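Local coordinates for protein coproheme decarboxylase (PDB 1VDH) that decarboxylates Fe-coproporphyrin III to heme b through a harderoheme intermediate, using hydrogen peroxide, in the last step of coproporphyrin-dependent heme biosynthesis, at residues Glu55-Tyr65 with Pro134-Val142; Tyr179-Ile187 with Gly199-Gln209. One frame throughout, in Å; residues are numbered along the deposited sequence.

Contact 1 of 2, residues Glu55-Tyr65 with Pro134-Val142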
loop_
_atom_site.group_PDB
_atom_site.type_symbol
_atom_site.label_atom_id
_atom_site.label_comp_id
_atom_site.label_asym_id
_atom_site.label_seq_id
_atom_site.Cartn_x
_atom_site.Cartn_y
_atom_site.Cartn_z
ATOM N N GLU A 55 2.893 15.174 -34.782
ATOM C CA GLU A 55 4.320 14.878 -34.691
ATOM C C GLU A 55 5.012 15.333 -35.978
ATOM O O GLU A 55 6.089 15.923 -35.936
ATOM C CB GLU A 55 4.529 13.380 -34.472
ATOM C CG GLU A 55 5.977 12.967 -34.280
ATOM C CD GLU A 55 6.111 11.488 -34.009
ATOM O OE1 GLU A 55 5.965 10.693 -34.960
ATOM O OE2 GLU A 55 6.349 11.114 -32.846
ATOM N N GLU A 56 4.374 15.077 -37.117
ATOM C CA GLU A 56 4.927 15.486 -38.406
ATOM C C GLU A 56 5.020 17.013 -38.486
ATOM O O GLU A 56 5.922 17.554 -39.125
ATOM C CB GLU A 56 4.069 14.940 -39.551
ATOM C CG GLU A 56 4.064 13.414 -39.631
ATOM C CD GLU A 56 3.160 12.863 -40.729
ATOM O OE1 GLU A 56 3.250 11.650 -41.014
ATOM O OE2 GLU A 56 2.360 13.634 -41.306
ATOM N N ALA A 57 4.108 17.698 -37.800
ATOM C CA ALA A 57 4.087 19.160 -37.778
ATOM C C ALA A 57 5.053 19.743 -36.743
ATOM O O ALA A 57 5.193 20.965 -36.637
ATOM C CB ALA A 57 2.667 19.659 -37.511
ATOM N N GLY A 58 5.720 18.871 -35.988
ATOM C CA GLY A 58 6.660 19.320 -34.970
ATOM C C GLY A 58 5.995 19.856 -33.711
ATOM O O GLY A 58 6.627 20.565 -32.925
ATOM N N GLN A 59 4.727 19.502 -33.513
ATOM C CA GLN A 59 3.949 19.950 -32.357
ATOM C C GLN A 59 3.882 18.919 -31.229
ATOM O O GLN A 59 2.988 18.983 -30.378
ATOM C CB GLN A 59 2.519 20.303 -32.790
ATOM C CG GLN A 59 2.429 21.348 -33.888
ATOM C CD GLN A 59 3.137 22.635 -33.524
ATOM O OE1 GLN A 59 3.091 23.086 -32.378
ATOM N NE2 GLN A 59 3.804 23.233 -34.503
ATOM N N GLY A 60 4.800 17.959 -31.245
ATOM C CA GLY A 60 4.822 16.934 -30.215
ATOM C C GLY A 60 5.352 15.617 -30.742
ATOM O O GLY A 60 5.881 15.550 -31.853
ATOM N N SER A 61 5.204 14.562 -29.947
ATOM C CA SER A 61 5.665 13.235 -30.340
ATOM C C SER A 61 4.899 12.190 -29.532
ATOM O O SER A 61 4.284 12.517 -28.512
ATOM C CB SER A 61 7.175 13.110 -30.094
ATOM O OG SER A 61 7.698 11.923 -30.667
ATOM N N TYR A 62 4.908 10.943 -30.000
ATOM C CA TYR A 62 4.207 9.874 -29.294
ATOM C C TYR A 62 4.799 8.493 -29.565
ATOM O O TYR A 62 5.605 8.306 -30.478
ATOM C CB TYR A 62 2.724 9.844 -29.686
ATOM C CG TYR A 62 2.462 9.078 -30.969
ATOM C CD1 TYR A 62 1.953 7.778 -30.934
ATOM C CD2 TYR A 62 2.778 9.627 -32.211
ATOM C CE1 TYR A 62 1.771 7.044 -32.101
ATOM C CE2 TYR A 62 2.600 8.896 -33.388
ATOM C CZ TYR A 62 2.097 7.607 -33.323
ATOM O OH TYR A 62 1.916 6.875 -34.476
ATOM N N GLY A 63 4.325 7.525 -28.791
ATOM C CA GLY A 63 4.747 6.148 -28.933
ATOM C C GLY A 63 3.769 5.259 -28.197
ATOM O O GLY A 63 3.217 5.659 -27.167
ATOM N N ILE A 64 3.487 4.086 -28.758
ATOM C CA ILE A 64 2.580 3.129 -28.118
ATOM C C ILE A 64 3.371 1.843 -27.916
ATOM O O ILE A 64 4.010 1.349 -28.850
ATOM C CB ILE A 64 1.310 2.873 -28.957
ATOM C CG1 ILE A 64 0.497 4.171 -29.074
ATOM C CG2 ILE A 64 0.461 1.777 -28.307
ATOM C CD1 ILE A 64 -0.781 4.045 -29.895
ATOM N N TYR A 65 3.320 1.300 -26.702
ATOM C CA TYR A 65 4.094 0.105 -26.374
ATOM C C TYR A 65 3.339 -1.044 -25.733
ATOM O O TYR A 65 2.336 -0.842 -25.049
ATOM C CB TYR A 65 5.227 0.483 -25.419
ATOM C CG TYR A 65 6.053 1.663 -25.856
ATOM C CD1 TYR A 65 7.291 1.478 -26.469
ATOM C CD2 TYR A 65 5.608 2.967 -25.644
ATOM C CE1 TYR A 65 8.067 2.558 -26.860
ATOM C CE2 TYR A 65 6.377 4.056 -26.033
ATOM C CZ TYR A 65 7.606 3.841 -26.638
ATOM O OH TYR A 65 8.380 4.909 -27.013
ATOM N N PRO A 134 12.435 16.233 -27.496
ATOM C CA PRO A 134 12.825 14.898 -27.958
ATOM C C PRO A 134 11.711 14.102 -28.628
ATOM O O PRO A 134 10.593 14.009 -28.111
ATOM C CB PRO A 134 13.291 14.223 -26.668
ATOM C CG PRO A 134 12.321 14.772 -25.653
ATOM C CD PRO A 134 12.254 16.250 -26.029
ATOM N N ARG A 135 12.016 13.558 -29.800
ATOM C CA ARG A 135 11.057 12.736 -30.527
ATOM C C ARG A 135 11.218 11.303 -30.064
ATOM O O ARG A 135 12.336 10.837 -29.852
ATOM C CB ARG A 135 11.298 12.805 -32.038
ATOM C CG ARG A 135 10.531 13.902 -32.753
ATOM C CD ARG A 135 10.996 15.291 -32.342
ATOM N NE ARG A 135 10.410 16.318 -33.200
ATOM C CZ ARG A 135 10.681 17.617 -33.115
ATOM N NH1 ARG A 135 10.098 18.467 -33.954
ATOM N NH2 ARG A 135 11.510 18.070 -32.182
ATOM N N VAL A 136 10.095 10.613 -29.894
ATOM C CA VAL A 136 10.095 9.220 -29.463
ATOM C C VAL A 136 10.526 8.327 -30.633
ATOM O O VAL A 136 9.934 8.389 -31.711
ATOM C CB VAL A 136 8.678 8.802 -29.005
ATOM C CG1 VAL A 136 8.650 7.343 -28.645
ATOM C CG2 VAL A 136 8.235 9.652 -27.825
ATOM N N PRO A 137 11.577 7.502 -30.443
ATOM C CA PRO A 137 12.047 6.615 -31.515
ATOM C C PRO A 137 10.978 5.609 -31.948
ATOM O O PRO A 137 10.133 5.193 -31.147
ATOM C CB PRO A 137 13.296 5.960 -30.908
ATOM C CG PRO A 137 13.078 6.059 -29.435
ATOM C CD PRO A 137 12.456 7.415 -29.263
ATOM N N LYS A 138 11.008 5.233 -33.223
ATOM C CA LYS A 138 9.998 4.338 -33.779
ATOM C C LYS A 138 10.352 2.862 -33.922
ATOM O O LYS A 138 9.879 2.194 -34.840
ATOM C CB LYS A 138 9.518 4.888 -35.124
ATOM C CG LYS A 138 9.137 6.362 -35.078
ATOM C CD LYS A 138 7.985 6.607 -34.122
ATOM C CE LYS A 138 7.654 8.082 -34.039
ATOM N NZ LYS A 138 6.482 8.322 -33.162
ATOM N N SER A 139 11.143 2.348 -32.991
ATOM C CA SER A 139 11.533 0.944 -32.999
ATOM C C SER A 139 12.147 0.629 -31.647
ATOM O O SER A 139 12.370 1.526 -30.836
ATOM C CB SER A 139 12.565 0.670 -34.102
ATOM O OG SER A 139 13.770 1.381 -33.867
ATOM N N GLY A 140 12.420 -0.647 -31.407
ATOM C CA GLY A 140 13.039 -1.031 -30.157
ATOM C C GLY A 140 12.139 -1.101 -28.940
ATOM O O GLY A 140 10.948 -1.400 -29.037
ATOM N N TYR A 141 12.722 -0.763 -27.795
ATOM C CA TYR A 141 12.040 -0.840 -26.512
ATOM C C TYR A 141 12.161 0.427 -25.680
ATOM O O TYR A 141 12.993 1.293 -25.952
ATOM C CB TYR A 141 12.626 -2.018 -25.713
ATOM C CG TYR A 141 12.597 -3.323 -26.476
ATOM C CD1 TYR A 141 11.568 -4.245 -26.283
ATOM C CD2 TYR A 141 13.543 -3.589 -27.466
ATOM C CE1 TYR A 141 11.476 -5.396 -27.069
ATOM C CE2 TYR A 141 13.458 -4.731 -28.254
ATOM C CZ TYR A 141 12.425 -5.625 -28.055
ATOM O OH TYR A 141 12.324 -6.729 -28.875
ATOM N N VAL A 142 11.319 0.514 -24.656
ATOM C CA VAL A 142 11.327 1.640 -23.742
ATOM C C VAL A 142 11.392 1.131 -22.307
ATOM O O VAL A 142 10.878 0.053 -21.992
ATOM C CB VAL A 142 10.054 2.531 -23.883
ATOM C CG1 VAL A 142 8.805 1.769 -23.433
ATOM C CG2 VAL A 142 10.215 3.808 -23.050
HETATM O O HOH W 1 7.573 16.486 -33.653
HETATM O O HOH W 2 9.273 21.300 -33.136
HETATM O O HOH W 3 4.587 6.997 -35.771
HETATM O O HOH W 4 10.343 4.104 -28.698
#

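Contact 2 of 2, residues Tyr179-Ile187 with Gly199-Gln209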
loop_
_atom_site.group_PDB
_atom_site.type_symbol
_atom_site.label_atom_id
_atom_site.label_comp_id
_atom_site.label_asym_id
_atom_site.label_seq_id
_atom_site.Cartn_x
_atom_site.Cartn_y
_atom_site.Cartn_z
ATOM N N TYR A 179 27.324 4.037 -22.846
ATOM C CA TYR A 179 26.033 3.508 -23.283
ATOM C C TYR A 179 25.339 4.375 -24.330
ATOM O O TYR A 179 24.303 3.974 -24.862
ATOM C CB TYR A 179 25.092 3.300 -22.088
ATOM C CG TYR A 179 25.533 2.206 -21.145
ATOM C CD1 TYR A 179 26.254 2.503 -19.994
ATOM C CD2 TYR A 179 25.258 0.868 -21.426
ATOM C CE1 TYR A 179 26.701 1.490 -19.139
ATOM C CE2 TYR A 179 25.698 -0.152 -20.582
ATOM C CZ TYR A 179 26.419 0.165 -19.446
ATOM O OH TYR A 179 26.869 -0.845 -18.632
ATOM N N GLN A 180 25.915 5.538 -24.637
ATOM C CA GLN A 180 25.341 6.468 -25.619
ATOM C C GLN A 180 24.974 5.829 -26.948
ATOM O O GLN A 180 23.930 6.134 -27.526
ATOM C CB GLN A 180 26.301 7.622 -25.917
ATOM C CG GLN A 180 26.287 8.751 -24.923
ATOM C CD GLN A 180 26.885 10.017 -25.503
ATOM O OE1 GLN A 180 26.228 11.056 -25.554
ATOM N NE2 GLN A 180 28.125 9.928 -25.970
ATOM N N GLY A 181 25.851 4.961 -27.437
ATOM C CA GLY A 181 25.617 4.307 -28.710
ATOM C C GLY A 181 24.429 3.369 -28.766
ATOM O O GLY A 181 23.890 3.125 -29.844
ATOM N N GLU A 182 24.006 2.855 -27.611
ATOM C CA GLU A 182 22.889 1.918 -27.554
ATOM C C GLU A 182 21.672 2.391 -26.762
ATOM O O GLU A 182 20.585 1.835 -26.906
ATOM C CB GLU A 182 23.360 0.579 -26.973
ATOM C CG GLU A 182 24.413 -0.156 -27.808
ATOM C CD GLU A 182 23.884 -0.670 -29.140
ATOM O OE1 GLU A 182 24.705 -0.913 -30.047
ATOM O OE2 GLU A 182 22.657 -0.844 -29.286
ATOM N N VAL A 183 21.848 3.405 -25.923
ATOM C CA VAL A 183 20.745 3.891 -25.100
ATOM C C VAL A 183 20.526 5.395 -25.192
ATOM O O VAL A 183 21.462 6.175 -25.011
ATOM C CB VAL A 183 20.963 3.521 -23.598
ATOM C CG1 VAL A 183 19.743 3.899 -22.769
ATOM C CG2 VAL A 183 21.259 2.028 -23.446
ATOM N N MET A 184 19.286 5.784 -25.489
ATOM C CA MET A 184 18.879 7.188 -25.565
ATOM C C MET A 184 18.197 7.466 -24.231
ATOM O O MET A 184 17.506 6.595 -23.699
ATOM C CB MET A 184 17.859 7.401 -26.685
ATOM C CG MET A 184 18.383 7.137 -28.079
ATOM S SD MET A 184 17.047 7.155 -29.278
ATOM C CE MET A 184 16.324 8.793 -28.928
ATOM N N GLN A 185 18.355 8.678 -23.709
ATOM C CA GLN A 185 17.759 9.024 -22.424
ATOM C C GLN A 185 16.996 10.340 -22.430
ATOM O O GLN A 185 17.479 11.347 -22.949
ATOM C CB GLN A 185 18.845 9.081 -21.344
ATOM C CG GLN A 185 18.333 9.448 -19.953
ATOM C CD GLN A 185 19.452 9.602 -18.937
ATOM O OE1 GLN A 185 20.178 10.594 -18.944
ATOM N NE2 GLN A 185 19.590 8.621 -18.053
ATOM N N VAL A 186 15.791 10.315 -21.870
ATOM C CA VAL A 186 14.972 11.516 -21.756
ATOM C C VAL A 186 14.604 11.669 -20.293
ATOM O O VAL A 186 13.955 10.794 -19.711
ATOM C CB VAL A 186 13.676 11.451 -22.598
ATOM C CG1 VAL A 186 12.815 12.692 -22.325
ATOM C CG2 VAL A 186 14.009 11.373 -24.074
ATOM N N ILE A 187 15.080 12.755 -19.693
ATOM C CA ILE A 187 14.806 13.063 -18.297
ATOM C C ILE A 187 13.737 14.152 -18.252
ATOM O O ILE A 187 13.827 15.149 -18.971
ATOM C CB ILE A 187 16.061 13.597 -17.569
ATOM C CG1 ILE A 187 17.195 12.574 -17.635
ATOM C CG2 ILE A 187 15.733 13.926 -16.110
ATOM C CD1 ILE A 187 18.478 13.049 -16.968
ATOM N N GLY A 199 10.999 11.755 -14.016
ATOM C CA GLY A 199 10.539 10.631 -14.799
ATOM C C GLY A 199 11.724 10.340 -15.707
ATOM O O GLY A 199 12.392 11.273 -16.170
ATOM N N VAL A 200 12.040 9.065 -15.914
ATOM C CA VAL A 200 13.157 8.699 -16.779
ATOM C C VAL A 200 12.724 7.718 -17.865
ATOM O O VAL A 200 12.137 6.680 -17.570
ATOM C CB VAL A 200 14.316 8.039 -15.987
ATOM C CG1 VAL A 200 15.476 7.713 -16.931
ATOM C CG2 VAL A 200 14.798 8.957 -14.863
ATOM N N ASP A 201 13.009 8.070 -19.117
ATOM C CA ASP A 201 12.702 7.221 -20.265
ATOM C C ASP A 201 13.995 6.818 -20.948
ATOM O O ASP A 201 14.788 7.676 -21.341
ATOM C CB ASP A 201 11.842 7.957 -21.290
ATOM C CG ASP A 201 10.426 8.139 -20.831
ATOM O OD1 ASP A 201 9.653 7.156 -20.882
ATOM O OD2 ASP A 201 10.091 9.262 -20.416
ATOM N N LEU A 202 14.227 5.515 -21.042
ATOM C CA LEU A 202 15.409 4.990 -21.720
ATOM C C LEU A 202 14.895 4.282 -22.971
ATOM O O LEU A 202 13.861 3.618 -22.927
ATOM C CB LEU A 202 16.158 3.989 -20.827
ATOM C CG LEU A 202 16.613 4.451 -19.433
ATOM C CD1 LEU A 202 17.391 3.326 -18.742
ATOM C CD2 LEU A 202 17.475 5.701 -19.540
ATOM N N PHE A 203 15.597 4.452 -24.088
ATOM C CA PHE A 203 15.208 3.827 -25.345
ATOM C C PHE A 203 16.391 3.035 -25.884
ATOM O O PHE A 203 17.520 3.533 -25.897
ATOM C CB PHE A 203 14.790 4.889 -26.363
ATOM C CG PHE A 203 13.648 5.756 -25.907
ATOM C CD1 PHE A 203 12.342 5.285 -25.938
ATOM C CD2 PHE A 203 13.883 7.051 -25.460
ATOM C CE1 PHE A 203 11.278 6.096 -25.532
ATOM C CE2 PHE A 203 12.828 7.870 -25.052
ATOM C CZ PHE A 203 11.524 7.390 -25.090
ATOM N N SER A 204 16.131 1.814 -26.344
ATOM C CA SER A 204 17.191 0.951 -26.867
ATOM C C SER A 204 16.598 -0.161 -27.713
ATOM O O SER A 204 15.415 -0.471 -27.596
ATOM C CB SER A 204 17.972 0.320 -25.702
ATOM O OG SER A 204 19.084 -0.433 -26.166
ATOM N N GLU A 205 17.431 -0.774 -28.553
ATOM C CA GLU A 205 16.980 -1.874 -29.402
ATOM C C GLU A 205 17.070 -3.201 -28.661
ATOM O O GLU A 205 16.627 -4.231 -29.165
ATOM C CB GLU A 205 17.817 -1.947 -30.686
ATOM C CG GLU A 205 17.706 -0.718 -31.580
ATOM C CD GLU A 205 16.285 -0.444 -32.064
ATOM O OE1 GLU A 205 15.615 -1.379 -32.560
ATOM O OE2 GLU A 205 15.839 0.719 -31.962
ATOM N N ASP A 206 17.646 -3.169 -27.462
ATOM C CA ASP A 206 17.811 -4.368 -26.644
ATOM C C ASP A 206 17.514 -4.008 -25.191
ATOM O O ASP A 206 18.212 -3.189 -24.597
ATOM C CB ASP A 206 19.252 -4.888 -26.777
ATOM C CG ASP A 206 19.474 -6.239 -26.089
ATOM O OD1 ASP A 206 18.599 -6.716 -25.336
ATOM O OD2 ASP A 206 20.554 -6.829 -26.303
ATOM N N PRO A 207 16.476 -4.627 -24.599
ATOM C CA PRO A 207 16.109 -4.350 -23.207
ATOM C C PRO A 207 17.231 -4.667 -22.219
ATOM O O PRO A 207 17.286 -4.094 -21.137
ATOM C CB PRO A 207 14.863 -5.221 -22.993
ATOM C CG PRO A 207 15.045 -6.339 -23.959
ATOM C CD PRO A 207 15.583 -5.644 -25.184
ATOM N N VAL A 208 18.154 -5.540 -22.614
ATOM C CA VAL A 208 19.276 -5.893 -21.751
ATOM C C VAL A 208 20.154 -4.665 -21.512
ATOM O O VAL A 208 20.772 -4.538 -20.459
ATOM C CB VAL A 208 20.102 -7.063 -22.340
ATOM C CG1 VAL A 208 21.371 -7.299 -21.528
ATOM C CG2 VAL A 208 19.259 -8.329 -22.339
ATOM N N GLN A 209 20.178 -3.740 -22.472
ATOM C CA GLN A 209 20.968 -2.521 -22.310
ATOM C C GLN A 209 20.438 -1.710 -21.127
ATOM O O GLN A 209 21.213 -1.066 -20.418
ATOM C CB GLN A 209 20.980 -1.698 -23.600
ATOM C CG GLN A 209 21.865 -2.294 -24.698
ATOM C CD GLN A 209 23.350 -2.188 -24.371
ATOM O OE1 GLN A 209 23.851 -1.107 -24.060
ATOM N NE2 GLN A 209 24.056 -3.312 -24.430
HETATM O O HOH W 5 20.139 0.380 -29.250
HETATM O O HOH W 6 11.120 11.379 -19.025
#

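Contact 1 of 2, residues Glu55-Tyr65 with Pro134-Val142
Lys138 reaches the carboxylate of Glu55 from the opposite direction and forms a salt bridge, with NZ 2.8 Å from OE2 on the syn side of that oxygen; its bond to OE1 is weak. Lys138 NZ also donates to Tyr62 O, 2.8 Å away, and lies off-centre from the Tyr62 ring in a cation-pi contact, 4.3 Å from the centroid. Glu55 OE2 is gripped by two further donors: Ser61 OG on the anti side, and Tyr62 N from above the carboxylate plane. Three bonds thus hold this oxygen, which would tend to keep Glu55 ionised. Ser61 OG, turned away from its own backbone N (chi1 -170°), is in turn the acceptor for Val136 N, 2.8 Å away in a nearly straight bond of 171°. The contact lies where helix 34-56 ends in a Schellman motif at Gly58 and the chain enters strand 61-67 of the dimeric alpha-beta barrel, beside the loop leading into strand 141-152. Near the turn, one water joins Gly58 O to Arg135 NH1, while Arg135 NH2 bonds to Thr133 O. Farther along, Val142 CG1 sits over one face of the Tyr65 ring, 3.6 Å from its centroid, in a CH-pi contact. A water in the plane of that ring links Tyr65 OH to Pro137 O, 2.7 Å from each.

Contact 2 of 2, residues Tyr179-Ile187 with Gly199-Gln209
Met184 and Phe203 form a hydrogen-bonded pair in the antiparallel beta hairpin of strands 184-189 and 198-204, part of the dimeric alpha-beta barrel sheet; Val186 and Asp201 form a second such pair. On the face of these residues, Met184 and Phe203 meet through their CB atoms, 4.0 Å apart. The Phe203 ring receives Val186 CG2 at its edge, 3.8 Å from CE2. Asp201 bonds through OD1 to His19. The other face carries Gln185, Leu202, Ile187 and Val200. There the extended Gln185 side chain runs alongside that of Leu202, both pointing the same way, with Gln185 CG 3.9 Å from Leu202 CD2. Gln185 is predicted to bind Fe-coproporphyrin III, and its side chain is near that of His172, the predicted axial ligand of the iron, consistent with this face lining the porphyrin pocket. Beyond the paired strands, Val183 CG2 packs on Gln209 CB at 3.7 Å. A bend at chi2 (-70°) brings the Gln209 amide across Glu182, where OE1 lies 3.4 Å from Glu182 CB, and the same oxygen meets the edge of the Tyr179 ring in its plane. With its hydroxyl swung opposite the backbone N (chi1 -175°), Ser204 can direct OG at Glu182 O, donating over 2.8 Å from above the carbonyl plane, 36° out of it.

Overall arrangement
From the N terminus, the chain leaves helix 34-56, turns into strand 61-67 and, after strands 74-80 and 102-116, returns at Pro134-Val142 to close contact 1 over 68 intervening residues. Contact 2 follows in series: Tyr179-Ile187 and Gly199-Gln209 close a hairpin with only 11 residues between them, so the two closures neither nest nor cross. Their centres are 14 Å apart, but they adjoin where strands 141-152 and 198-204 are neighbours in the sheet. Tyr141 N probably bonds to Ser204 O, and Tyr65 packs on Phe203. Together they tie the end of helix 34-56 and strand 61-67 to the hairpin and the start of helix 207-217.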